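Local coordinates for uncharacterized protein GEBA250068378 (Sulfurospirillum deleyianum, PDB 3NKG), which is of unknown function but folds as a beta-rich domain, its family belonging to a clan of galactose-binding-like domains, at residues A[28-39]-A[161-170]. Residues are numbered along the deposited sequence; the frame is centred on the assembly and turned at random.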
loop_
_atom_site.group_PDB
_atom_site.type_symbol
_atom_site.label_atom_id
_atom_site.label_comp_id
_atom_site.label_asym_id
_atom_site.label_seq_id
_atom_site.Cartn_x
_atom_site.Cartn_y
_atom_site.Cartn_z
ATOM N N GLU A 28 -3.283 -19.748 7.704
ATOM C CA GLU A 28 -2.474 -19.889 8.902
ATOM C C GLU A 28 -2.776 -18.733 9.829
ATOM O O GLU A 28 -2.795 -17.562 9.394
ATOM C CB GLU A 28 -0.982 -19.902 8.528
ATOM C CG GLU A 28 -0.018 -20.319 9.651
ATOM C CD GLU A 28 1.457 -20.361 9.206
ATOM O OE1 GLU A 28 1.729 -20.662 8.018
ATOM O OE2 GLU A 28 2.346 -20.096 10.050
ATOM N N SER A 29 -3.024 -19.047 11.098
ATOM C CA SER A 29 -3.158 -18.006 12.102
ATOM C C SER A 29 -1.789 -17.365 12.297
ATOM O O SER A 29 -0.883 -17.976 12.872
ATOM C CB SER A 29 -3.680 -18.585 13.428
ATOM O OG SER A 29 -4.977 -19.129 13.253
ATOM N N TRP A 30 -1.633 -16.139 11.811
ATOM C CA TRP A 30 -0.360 -15.437 11.946
ATOM C C TRP A 30 -0.577 -13.936 11.713
ATOM O O TRP A 30 -1.727 -13.463 11.648
ATOM C CB TRP A 30 0.629 -15.995 10.923
ATOM C CG TRP A 30 2.053 -15.852 11.310
ATOM C CD1 TRP A 30 2.953 -14.958 10.809
ATOM C CD2 TRP A 30 2.757 -16.629 12.287
ATOM N NE1 TRP A 30 4.174 -15.132 11.410
ATOM C CE2 TRP A 30 4.081 -16.145 12.320
ATOM C CE3 TRP A 30 2.392 -17.691 13.126
ATOM C CZ2 TRP A 30 5.052 -16.695 13.168
ATOM C CZ3 TRP A 30 3.360 -18.230 13.969
ATOM C CH2 TRP A 30 4.672 -17.726 13.985
ATOM N N SER A 31 0.508 -13.175 11.594
ATOM C CA SER A 31 0.361 -11.766 11.264
ATOM C C SER A 31 0.641 -11.605 9.778
ATOM O O SER A 31 1.423 -12.388 9.198
ATOM C CB SER A 31 1.290 -10.863 12.096
ATOM O OG SER A 31 2.658 -11.186 11.909
ATOM N N TYR A 32 -0.011 -10.607 9.183
ATOM C CA TYR A 32 0.030 -10.377 7.741
ATOM C C TYR A 32 0.245 -8.929 7.426
ATOM O O TYR A 32 -0.411 -8.056 7.984
ATOM C CB TYR A 32 -1.283 -10.787 7.071
ATOM C CG TYR A 32 -1.484 -12.264 7.081
ATOM C CD1 TYR A 32 -1.954 -12.910 8.218
ATOM C CD2 TYR A 32 -1.160 -13.031 5.966
ATOM C CE1 TYR A 32 -2.118 -14.305 8.234
ATOM C CE2 TYR A 32 -1.323 -14.393 5.970
ATOM C CZ TYR A 32 -1.797 -15.034 7.110
ATOM O OH TYR A 32 -1.957 -16.406 7.098
ATOM N N HIS A 33 1.129 -8.677 6.477
ATOM C CA HIS A 33 1.315 -7.331 5.981
ATOM C C HIS A 33 0.259 -7.005 4.940
ATOM O O HIS A 33 -0.042 -7.837 4.073
ATOM C CB HIS A 33 2.690 -7.195 5.324
ATOM C CG HIS A 33 3.828 -7.432 6.257
ATOM N ND1 HIS A 33 3.898 -6.844 7.503
ATOM C CD2 HIS A 33 4.941 -8.193 6.130
ATOM C CE1 HIS A 33 5.007 -7.236 8.107
ATOM N NE2 HIS A 33 5.654 -8.060 7.298
ATOM N N LEU A 34 -0.261 -5.778 5.016
ATOM C CA LEU A 34 -1.142 -5.214 4.001
ATOM C C LEU A 34 -0.378 -4.079 3.333
ATOM O O LEU A 34 0.096 -3.178 4.014
ATOM C CB LEU A 34 -2.402 -4.635 4.636
ATOM C CG LEU A 34 -3.209 -5.529 5.569
ATOM C CD1 LEU A 34 -4.557 -4.894 5.823
ATOM C CD2 LEU A 34 -3.386 -6.905 4.964
ATOM N N ILE A 35 -0.245 -4.124 2.008
ATOM C CA ILE A 35 0.597 -3.140 1.320
ATOM C C ILE A 35 -0.006 -2.772 -0.013
ATOM O O ILE A 35 -0.910 -3.455 -0.513
ATOM C CB ILE A 35 2.020 -3.700 1.034
ATOM C CG1 ILE A 35 1.964 -4.723 -0.093
ATOM C CG2 ILE A 35 2.661 -4.323 2.310
ATOM C CD1 ILE A 35 3.293 -5.368 -0.423
ATOM N N LEU A 36 0.497 -1.693 -0.601
ATOM C CA LEU A 36 0.169 -1.387 -1.978
ATOM C C LEU A 36 1.419 -1.590 -2.806
ATOM O O LEU A 36 2.509 -1.125 -2.421
ATOM C CB LEU A 36 -0.291 0.081 -2.110
ATOM C CG LEU A 36 -1.496 0.466 -1.265
ATOM C CD1 LEU A 36 -1.753 1.947 -1.421
ATOM C CD2 LEU A 36 -2.699 -0.346 -1.669
ATOM N N GLN A 37 1.268 -2.239 -3.958
ATOM C CA GLN A 37 2.369 -2.441 -4.899
ATOM C C GLN A 37 2.074 -1.729 -6.205
ATOM O O GLN A 37 1.027 -1.979 -6.828
ATOM C CB GLN A 37 2.560 -3.927 -5.200
ATOM C CG GLN A 37 2.886 -4.780 -3.987
ATOM C CD GLN A 37 3.131 -6.232 -4.365
ATOM O OE1 GLN A 37 2.204 -6.959 -4.733
ATOM N NE2 GLN A 37 4.385 -6.653 -4.295
ATOM N N PHE A 38 3.004 -0.862 -6.611
ATOM C CA PHE A 38 2.868 -0.039 -7.819
ATOM C C PHE A 38 3.654 -0.621 -8.989
ATOM O O PHE A 38 4.848 -0.899 -8.862
ATOM C CB PHE A 38 3.403 1.366 -7.538
ATOM C CG PHE A 38 2.615 2.104 -6.515
ATOM C CD1 PHE A 38 2.628 1.691 -5.177
ATOM C CD2 PHE A 38 1.796 3.164 -6.894
ATOM C CE1 PHE A 38 1.885 2.363 -4.246
ATOM C CE2 PHE A 38 1.059 3.837 -5.978
ATOM C CZ PHE A 38 1.089 3.454 -4.650
ATOM N N ALA A 39 2.993 -0.801 -10.127
ATOM C CA ALA A 39 3.703 -1.168 -11.365
ATOM C C ALA A 39 4.505 0.001 -11.926
ATOM O O ALA A 39 4.123 1.163 -11.782
ATOM C CB ALA A 39 2.745 -1.682 -12.403
ATOM N N ARG A 161 -2.392 3.595 -14.269
ATOM C CA ARG A 161 -1.322 2.842 -13.638
ATOM C C ARG A 161 -1.899 1.709 -12.821
ATOM O O ARG A 161 -2.850 1.900 -12.077
ATOM C CB ARG A 161 -0.425 3.737 -12.774
ATOM C CG ARG A 161 0.632 2.941 -11.996
ATOM C CD ARG A 161 1.617 3.833 -11.234
ATOM N NE ARG A 161 2.140 4.946 -12.036
ATOM C CZ ARG A 161 3.215 4.889 -12.824
ATOM N NH1 ARG A 161 3.596 5.980 -13.488
ATOM N NH2 ARG A 161 3.913 3.761 -12.966
ATOM N N LYS A 162 -1.326 0.524 -12.961
ATOM C CA LYS A 162 -1.743 -0.609 -12.139
ATOM C C LYS A 162 -1.158 -0.527 -10.733
ATOM O O LYS A 162 0.043 -0.268 -10.556
ATOM C CB LYS A 162 -1.392 -1.938 -12.809
ATOM C CG LYS A 162 -2.385 -2.343 -13.887
ATOM C CD LYS A 162 -1.791 -3.341 -14.861
ATOM C CE LYS A 162 -2.297 -3.081 -16.289
ATOM N NZ LYS A 162 -1.697 -4.004 -17.318
ATOM N N VAL A 163 -2.035 -0.723 -9.752
ATOM C CA VAL A 163 -1.680 -0.790 -8.342
ATOM C C VAL A 163 -2.413 -2.004 -7.731
ATOM O O VAL A 163 -3.597 -2.208 -8.005
ATOM C CB VAL A 163 -2.138 0.478 -7.611
ATOM C CG1 VAL A 163 -1.928 0.333 -6.110
ATOM C CG2 VAL A 163 -1.439 1.722 -8.170
ATOM N N ASP A 164 -1.704 -2.809 -6.939
ATOM C CA ASP A 164 -2.300 -3.953 -6.241
ATOM C C ASP A 164 -2.357 -3.681 -4.743
ATOM O O ASP A 164 -1.368 -3.237 -4.146
ATOM C CB ASP A 164 -1.451 -5.214 -6.437
ATOM C CG ASP A 164 -1.603 -5.814 -7.815
ATOM O OD1 ASP A 164 -2.706 -5.720 -8.390
ATOM O OD2 ASP A 164 -0.623 -6.395 -8.317
ATOM N N PHE A 165 -3.512 -3.917 -4.143
ATOM C CA PHE A 165 -3.576 -4.142 -2.702
ATOM C C PHE A 165 -3.163 -5.591 -2.446
ATOM O O PHE A 165 -3.734 -6.526 -3.021
ATOM C CB PHE A 165 -4.979 -3.872 -2.175
ATOM C CG PHE A 165 -5.163 -4.219 -0.733
ATOM C CD1 PHE A 165 -4.828 -3.309 0.262
ATOM C CD2 PHE A 165 -5.694 -5.431 -0.367
ATOM C CE1 PHE A 165 -5.001 -3.626 1.601
ATOM C CE2 PHE A 165 -5.871 -5.755 0.986
ATOM C CZ PHE A 165 -5.517 -4.854 1.959
ATOM N N THR A 166 -2.168 -5.781 -1.588
ATOM C CA THR A 166 -1.598 -7.112 -1.379
ATOM C C THR A 166 -1.522 -7.531 0.097
ATOM O O THR A 166 -1.132 -6.740 0.958
ATOM C CB THR A 166 -0.228 -7.214 -2.048
ATOM O OG1 THR A 166 -0.409 -7.173 -3.461
ATOM C CG2 THR A 166 0.470 -8.522 -1.691
ATOM N N ILE A 167 -1.918 -8.775 0.370
ATOM C CA ILE A 167 -1.792 -9.368 1.705
ATOM C C ILE A 167 -0.765 -10.478 1.637
ATOM O O ILE A 167 -0.902 -11.428 0.845
ATOM C CB ILE A 167 -3.138 -9.961 2.185
ATOM C CG1 ILE A 167 -4.245 -8.923 2.070
ATOM C CG2 ILE A 167 -3.058 -10.468 3.650
ATOM C CD1 ILE A 167 -5.614 -9.507 1.885
ATOM N N TYR A 168 0.288 -10.369 2.434
ATOM C CA TYR A 168 1.214 -11.491 2.523
ATOM C C TYR A 168 1.684 -11.739 3.960
ATOM O O TYR A 168 1.662 -10.842 4.811
ATOM C CB TYR A 168 2.385 -11.343 1.535
ATOM C CG TYR A 168 3.393 -10.280 1.914
ATOM C CD1 TYR A 168 4.615 -10.627 2.467
ATOM C CD2 TYR A 168 3.125 -8.935 1.715
ATOM C CE1 TYR A 168 5.552 -9.653 2.823
ATOM C CE2 TYR A 168 4.046 -7.958 2.076
ATOM C CZ TYR A 168 5.260 -8.325 2.624
ATOM O OH TYR A 168 6.183 -7.357 2.984
ATOM N N ILE A 169 2.105 -12.968 4.231
ATOM C CA ILE A 169 2.372 -13.374 5.600
ATOM C C ILE A 169 3.626 -12.668 6.087
ATOM O O ILE A 169 4.556 -12.465 5.314
ATOM C CB ILE A 169 2.510 -14.911 5.711
ATOM C CG1 ILE A 169 2.188 -15.382 7.132
ATOM C CG2 ILE A 169 3.889 -15.356 5.256
ATOM C CD1 ILE A 169 2.139 -16.883 7.290
ATOM N N ASN A 170 3.624 -12.242 7.348
ATOM C CA ASN A 170 4.794 -11.608 7.950
ATOM C C ASN A 170 5.780 -12.668 8.469
ATOM O O ASN A 170 5.522 -13.306 9.478
ATOM C CB ASN A 170 4.342 -10.703 9.092
ATOM C CG ASN A 170 5.497 -10.213 9.954
ATOM O OD1 ASN A 170 6.643 -10.120 9.501
ATOM N ND2 ASN A 170 5.190 -9.883 11.213
HETATM O O HOH W 1 0.983 -7.920 -7.227
#
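Ile169 lays CG1 over one face of the Tyr32 ring, 4.2 Å from the centroid, and that same CG1 meets Trp30 CD1 on another side. Tyr32 OH reaches back to Glu28 O, bonding on a lone pair in the carbonyl plane (2.7 Å), which anchors the hydroxyl end of the ring. A serine here, without the ring, would probably open a gap beside Ile169 CG1 and leave Glu28 O without its hydroxyl donor. Trp30 NE1 donates in its ring plane to Asn170 O (3.0 Å), though the bond is bent (131°). Asn170, its CG anti to the backbone N (chi1 169°), sends ND2 to Ser31 OG while CB lies over one face of the His33 imidazole. His33 CB in turn sits over the Tyr168 ring, the two rings oblique with planes at 59°; Thr137 holds His33 ND1. On the same face of the sheet as His33 and Tyr168, Thr166 OG1, also hydrogen-bonded to Ser8 OG of strand 7-11, donates to Gln37 OE1 from above the carbonyl plane (2.9 Å), and a water links this oxygen to Asp164 OD2. The other face is apolar: Leu34 CD2 lies beside Ile167 CG1 (3.6 Å), and Leu34 CD1 and Leu36 CD2 meet the Phe165 ring at its edge. Antiparallel backbone hydrogen bonds join the two central strands of a four-stranded sheet, 132-140 flanking 30-38 and 7-11 flanking 163-169, while helix 49-58 packs against Phe38 and supplies Asp50 to Arg161.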